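Haloalkane dehalogenase (Mycobacterium rhodesiae, PDB 4MJ3) probably catalyses the hydrolytic cleavage of carbon-halogen bonds in haloalkanes, releasing an alcohol and a halide ion. Local coordinates at residues R131-H136 and A233-F238; F140-A145 and E239-S244. One frame throughout, in Å; residues are numbered along the deposited sequence.

Interaction 1. Residues R131-H136 and A233-F238; sequences RLVGEH and AALGRF
Val133 and Phe238 meet because each sets the atom that matters anti to its backbone N: CG1 of Val133 (chi1 174°), which points outward from helix 124-135, and CG of Phe238 (chi1 -172°), which carries the phenyl ring across the path of that methyl. CG1 then sits over one ring face, displaced toward the rim, 3.9 Å from the centroid of the Phe238 ring and 24° off its normal, a CH-pi contact whose nearest ring atom is CE1. The same methyl is shared with a second partner, for Val133 CG1 lies 3.7 Å from Leu235 CD2, the valine crossing the leucine at about a right angle. A type I turn runs from Leu235 to Phe238 and brings leucine and ring to one branch of one valine.

Next to this apolar group the helices approach through small residues. The CA atoms of Gly134 and Ala234 are 4.8 Å apart, and the methyl CB of Ala234 presses against the carbonyl O of Gly134 at 3.2 Å, a tight fit with backbone and not with a side chain.

On the flank of helix 124-135, Arg131 NE forms a salt bridge with Glu135 OE2 at 2.8 Å, one helical turn on, meeting the oxygen from above the carboxylate plane. Its NH1 binds Asn228 OD1 on helix 225-235, joining the helices by a polar tie.

No hydrogen bond links the two segments. Cohesion between them therefore rests on dispersion and close fit: one valine methyl serves both a ring face and a leucine, while glycine and alanine let the backbones come near.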
loop_
_atom_site.group_PDB
_atom_site.type_symbol
_atom_site.label_atom_id
_atom_site.label_comp_id
_atom_site.label_asym_id
_atom_site.label_seq_id
_atom_site.Cartn_x
_atom_site.Cartn_y
_atom_site.Cartn_z
ATOM N N ARG A 131 4.739 -8.051 5.400
ATOM C CA ARG A 131 5.933 -8.228 6.201
ATOM C C ARG A 131 5.679 -7.807 7.653
ATOM O O ARG A 131 6.123 -8.494 8.580
ATOM C CB ARG A 131 7.105 -7.466 5.605
ATOM C CG ARG A 131 8.348 -7.566 6.458
ATOM C CD ARG A 131 9.618 -7.504 5.636
ATOM N NE ARG A 131 10.717 -7.027 6.460
ATOM C CZ ARG A 131 11.886 -6.601 6.006
ATOM N NH1 ARG A 131 12.164 -6.616 4.711
ATOM N NH2 ARG A 131 12.784 -6.147 6.874
ATOM N N LEU A 132 4.957 -6.709 7.850
ATOM C CA LEU A 132 4.607 -6.266 9.189
ATOM C C LEU A 132 3.691 -7.271 9.898
ATOM O O LEU A 132 3.818 -7.473 11.108
ATOM C CB LEU A 132 3.997 -4.871 9.184
ATOM C CG LEU A 132 4.995 -3.753 8.835
ATOM C CD1 LEU A 132 4.250 -2.445 8.685
ATOM C CD2 LEU A 132 6.078 -3.656 9.899
ATOM N N VAL A 133 2.815 -7.931 9.158
ATOM C CA VAL A 133 1.953 -8.965 9.752
ATOM C C VAL A 133 2.854 -10.098 10.247
ATOM O O VAL A 133 2.674 -10.613 11.344
ATOM C CB VAL A 133 0.877 -9.467 8.762
ATOM C CG1 VAL A 133 0.085 -10.636 9.341
ATOM C CG2 VAL A 133 -0.094 -8.346 8.400
ATOM N N GLY A 134 3.822 -10.496 9.423
ATOM C CA GLY A 134 4.771 -11.541 9.807
ATOM C C GLY A 134 5.600 -11.169 11.026
ATOM O O GLY A 134 5.849 -12.008 11.880
ATOM N N GLU A 135 6.021 -9.909 11.116
ATOM C CA GLU A 135 6.881 -9.450 12.189
ATOM C C GLU A 135 6.135 -9.044 13.473
ATOM O O GLU A 135 6.710 -9.098 14.552
ATOM C CB GLU A 135 7.766 -8.307 11.672
ATOM C CG GLU A 135 8.691 -8.793 10.566
ATOM C CD GLU A 135 9.623 -7.747 9.978
ATOM O OE1 GLU A 135 9.601 -6.588 10.404
ATOM O OE2 GLU A 135 10.389 -8.110 9.055
ATOM N N HIS A 136 4.858 -8.677 13.357
ATOM C CA HIS A 136 4.053 -8.249 14.499
ATOM C C HIS A 136 2.637 -8.808 14.380
ATOM O O HIS A 136 1.677 -8.055 14.316
ATOM C CB HIS A 136 4.009 -6.722 14.554
ATOM C CG HIS A 136 5.359 -6.076 14.521
ATOM N ND1 HIS A 136 6.158 -5.963 15.634
ATOM C CD2 HIS A 136 6.051 -5.514 13.506
ATOM C CE1 HIS A 136 7.289 -5.362 15.308
ATOM N NE2 HIS A 136 7.253 -5.088 14.019
ATOM N N ALA A 233 7.622 -17.140 6.566
ATOM C CA ALA A 233 7.447 -18.276 7.474
ATOM C C ALA A 233 6.419 -17.925 8.554
ATOM O O ALA A 233 5.530 -18.728 8.864
ATOM C CB ALA A 233 8.774 -18.678 8.108
ATOM N N ALA A 234 6.516 -16.718 9.108
ATOM C CA ALA A 234 5.542 -16.269 10.112
ATOM C C ALA A 234 4.125 -16.140 9.554
ATOM O O ALA A 234 3.152 -16.519 10.220
ATOM C CB ALA A 234 5.985 -14.962 10.754
ATOM N N LEU A 235 3.985 -15.635 8.330
ATOM C CA LEU A 235 2.675 -15.603 7.673
ATOM C C LEU A 235 2.081 -16.982 7.481
ATOM O O LEU A 235 0.857 -17.148 7.504
ATOM C CB LEU A 235 2.759 -14.942 6.292
ATOM C CG LEU A 235 2.535 -13.458 6.150
ATOM C CD1 LEU A 235 2.503 -13.153 4.652
ATOM C CD2 LEU A 235 1.234 -13.029 6.801
ATOM N N GLY A 236 2.939 -17.985 7.290
ATOM C CA GLY A 236 2.496 -19.369 7.192
ATOM C C GLY A 236 1.997 -19.971 8.495
ATOM O O GLY A 236 1.506 -21.101 8.498
ATOM N N ARG A 237 2.139 -19.227 9.597
ATOM C CA ARG A 237 1.578 -19.602 10.890
ATOM C C ARG A 237 0.447 -18.663 11.325
ATOM O O ARG A 237 -0.049 -18.785 12.434
ATOM C CB ARG A 237 2.674 -19.589 11.958
ATOM C CG ARG A 237 3.848 -20.501 11.640
ATOM C CD ARG A 237 4.835 -20.586 12.807
ATOM N NE ARG A 237 5.599 -19.348 12.967
ATOM C CZ ARG A 237 6.756 -19.062 12.360
ATOM N NH1 ARG A 237 7.344 -19.931 11.535
ATOM N NH2 ARG A 237 7.340 -17.896 12.592
ATOM N N PHE A 238 0.054 -17.725 10.460
ATOM C CA PHE A 238 -0.975 -16.732 10.793
ATOM C C PHE A 238 -2.342 -17.387 10.645
ATOM O O PHE A 238 -2.796 -17.655 9.528
ATOM C CB PHE A 238 -0.837 -15.498 9.893
ATOM C CG PHE A 238 -1.729 -14.338 10.279
ATOM C CD1 PHE A 238 -1.340 -13.455 11.267
ATOM C CD2 PHE A 238 -2.899 -14.097 9.597
ATOM C CE1 PHE A 238 -2.139 -12.372 11.610
ATOM C CE2 PHE A 238 -3.726 -13.035 9.952
ATOM C CZ PHE A 238 -3.338 -12.166 10.950
#

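Interaction 2. Residues F140-A145 and E239-S244; sequences FARVVA and EKPFLS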
loop_
_atom_site.group_PDB
_atom_site.type_symbol
_atom_site.label_atom_id
_atom_site.label_comp_id
_atom_site.label_asym_id
_atom_site.label_seq_id
_atom_site.Cartn_x
_atom_site.Cartn_y
_atom_site.Cartn_z
ATOM N N PHE A 140 -2.402 -7.408 14.300
ATOM C CA PHE A 140 -3.375 -7.541 13.207
ATOM C C PHE A 140 -4.472 -8.550 13.517
ATOM O O PHE A 140 -4.202 -9.735 13.695
ATOM C CB PHE A 140 -2.644 -7.903 11.912
ATOM C CG PHE A 140 -1.651 -6.859 11.501
ATOM C CD1 PHE A 140 -2.049 -5.752 10.764
ATOM C CD2 PHE A 140 -0.330 -6.931 11.931
ATOM C CE1 PHE A 140 -1.145 -4.768 10.417
ATOM C CE2 PHE A 140 0.582 -5.952 11.591
ATOM C CZ PHE A 140 0.178 -4.861 10.837
ATOM N N ALA A 141 -5.711 -8.060 13.609
ATOM C CA ALA A 141 -6.855 -8.921 13.833
ATOM C C ALA A 141 -7.223 -9.699 12.564
ATOM O O ALA A 141 -7.657 -10.860 12.652
ATOM C CB ALA A 141 -8.051 -8.098 14.302
ATOM N N ARG A 142 -7.105 -9.037 11.410
ATOM C CA ARG A 142 -7.494 -9.621 10.110
ATOM C C ARG A 142 -6.652 -8.992 9.008
ATOM O O ARG A 142 -6.097 -7.902 9.194
ATOM C CB ARG A 142 -8.949 -9.351 9.780
ATOM C CG ARG A 142 -9.937 -9.565 10.917
ATOM C CD ARG A 142 -11.326 -9.231 10.464
ATOM N NE ARG A 142 -12.271 -9.191 11.568
ATOM C CZ ARG A 142 -12.483 -8.137 12.364
ATOM N NH1 ARG A 142 -11.803 -6.990 12.234
ATOM N NH2 ARG A 142 -13.363 -8.246 13.345
ATOM N N VAL A 143 -6.578 -9.677 7.866
ATOM C CA VAL A 143 -5.818 -9.180 6.712
ATOM C C VAL A 143 -6.616 -9.381 5.421
ATOM O O VAL A 143 -7.186 -10.457 5.203
ATOM C CB VAL A 143 -4.460 -9.902 6.592
ATOM C CG1 VAL A 143 -3.724 -9.411 5.358
ATOM C CG2 VAL A 143 -3.630 -9.701 7.853
ATOM N N VAL A 144 -6.681 -8.333 4.606
ATOM C CA VAL A 144 -7.211 -8.395 3.245
ATOM C C VAL A 144 -6.057 -8.076 2.301
ATOM O O VAL A 144 -5.466 -6.999 2.379
ATOM C CB VAL A 144 -8.348 -7.381 3.030
ATOM C CG1 VAL A 144 -8.865 -7.472 1.598
ATOM C CG2 VAL A 144 -9.441 -7.633 4.033
ATOM N N ALA A 145 -5.729 -9.024 1.432
ATOM C CA ALA A 145 -4.697 -8.829 0.419
ATOM C C ALA A 145 -5.358 -8.674 -0.932
ATOM O O ALA A 145 -6.155 -9.522 -1.342
ATOM C CB ALA A 145 -3.746 -10.017 0.403
ATOM N N GLU A 239 -3.003 -17.628 11.775
ATOM C CA GLU A 239 -4.263 -18.368 11.835
ATOM C C GLU A 239 -5.493 -17.471 11.846
ATOM O O GLU A 239 -6.631 -17.965 11.736
ATOM C CB GLU A 239 -4.287 -19.228 13.099
ATOM C CG GLU A 239 -3.183 -20.261 13.154
ATOM C CD GLU A 239 -3.454 -21.466 12.288
ATOM O OE1 GLU A 239 -4.589 -21.612 11.784
ATOM O OE2 GLU A 239 -2.530 -22.281 12.121
ATOM N N LYS A 240 -5.280 -16.172 12.002
ATOM C CA LYS A 240 -6.374 -15.223 12.060
ATOM C C LYS A 240 -6.912 -14.957 10.652
ATOM O O LYS A 240 -6.266 -15.309 9.652
ATOM C CB LYS A 240 -5.960 -13.936 12.775
ATOM C CG LYS A 240 -5.910 -14.114 14.287
ATOM C CD LYS A 240 -5.379 -12.897 15.024
ATOM C CE LYS A 240 -3.870 -12.789 14.875
ATOM N NZ LYS A 240 -3.331 -11.645 15.650
ATOM N N PRO A 241 -8.103 -14.363 10.565
ATOM C CA PRO A 241 -8.754 -14.260 9.239
ATOM C C PRO A 241 -7.955 -13.536 8.159
ATOM O O PRO A 241 -7.424 -12.438 8.379
ATOM C CB PRO A 241 -10.062 -13.520 9.552
ATOM C CG PRO A 241 -10.359 -13.906 10.950
ATOM C CD PRO A 241 -9.018 -13.933 11.639
ATOM N N PHE A 242 -7.882 -14.174 6.997
ATOM C CA PHE A 242 -7.144 -13.659 5.851
ATOM C C PHE A 242 -8.024 -13.804 4.608
ATOM O O PHE A 242 -8.479 -14.914 4.292
ATOM C CB PHE A 242 -5.861 -14.459 5.696
ATOM C CG PHE A 242 -4.940 -13.900 4.650
ATOM C CD1 PHE A 242 -5.173 -14.127 3.313
ATOM C CD2 PHE A 242 -3.841 -13.150 5.035
ATOM C CE1 PHE A 242 -4.316 -13.598 2.351
ATOM C CE2 PHE A 242 -2.991 -12.625 4.091
ATOM C CZ PHE A 242 -3.239 -12.852 2.755
ATOM N N LEU A 243 -8.272 -12.678 3.930
ATOM C CA LEU A 243 -9.113 -12.623 2.748
ATOM C C LEU A 243 -8.298 -12.274 1.517
ATOM O O LEU A 243 -7.518 -11.309 1.521
ATOM C CB LEU A 243 -10.208 -11.558 2.908
ATOM C CG LEU A 243 -11.243 -11.509 1.767
ATOM C CD1 LEU A 243 -12.196 -12.692 1.867
ATOM C CD2 LEU A 243 -12.029 -10.212 1.772
ATOM N N SER A 244 -8.463 -13.081 0.482
ATOM C CA SER A 244 -7.917 -12.788 -0.830
ATOM C C SER A 244 -8.999 -12.062 -1.612
ATOM O O SER A 244 -10.069 -12.621 -1.830
ATOM C CB SER A 244 -7.523 -14.088 -1.541
ATOM O OG SER A 244 -6.985 -13.806 -2.816
#
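Leu243 N donates to Val143 O at 2.8 Å, the shortest of three backbone hydrogen bonds that pair strands 142-145 and 242-244. Val143 N is bonded to Pro241 O and Ala145 N to Leu243 O, each at 2.9 Å, so Val143 uses both its N-H and its C=O toward the neighbouring strand, as the register of a parallel ladder requires. The axes of these short strands come within 4.7 Å, their directions 13° apart.

Before the ladder starts, Lys240 runs its chain past Ala141 O and, bent at chi3 (-75°), sets NZ 2.9 Å from Phe140 O. The ammonium group comes in from above the carbonyl plane, and it has a second acceptor in Pro137 O.

Packing divides between the two faces of the sheet. On one, the ring of Phe242 lies obliquely across Val143, with CE2 3.5 Å from Val143 CG1, and reaches on to Ala145, where CZ is 3.7 Å from CB; Leu130 of helix 124-135 also touches this ring, and on the same face Ser244 OG is hydrogen-bonded to Glu257 OE2. On the other face Val144 and Leu243 run side by side, pointing the same way, and both meet Phe297 of helix 282-300. Arg142 hydrogen-bonds Thr118 OG1 and forms a salt bridge with Glu47.

Backbone bonds thus fix the register of these two neighbouring strands of the central sheet, and the lysine lends a charged donor to carbonyls at the approach to it, leaving the apolar side chains to bury both faces beneath helices, as in the alpha/beta hydrolase fold.

The principle illustrated is that two helix-strand units of an alpha/beta hydrolase, neighbours in space but separated in sequence by several helices, pair twice: helices 124-135 and 225-235 in interaction 1, the strands that follow them in interaction 2. The centres lie about 11 Å apart, and the two contacts touch directly. Val133 CG2 packs 3.8 Å from Val143 CG2, so helix and sheet share one apolar core, while Phe238 CZ rests against backbone, 3.8 Å from Phe140 O. Helix 124-135 follows strand 117-121, the junction where this fold normally carries its nucleophile. In relatives the catalytic acid follows one of the two strands joined by interaction 2, so both contacts probably belong to the framework beneath the active site.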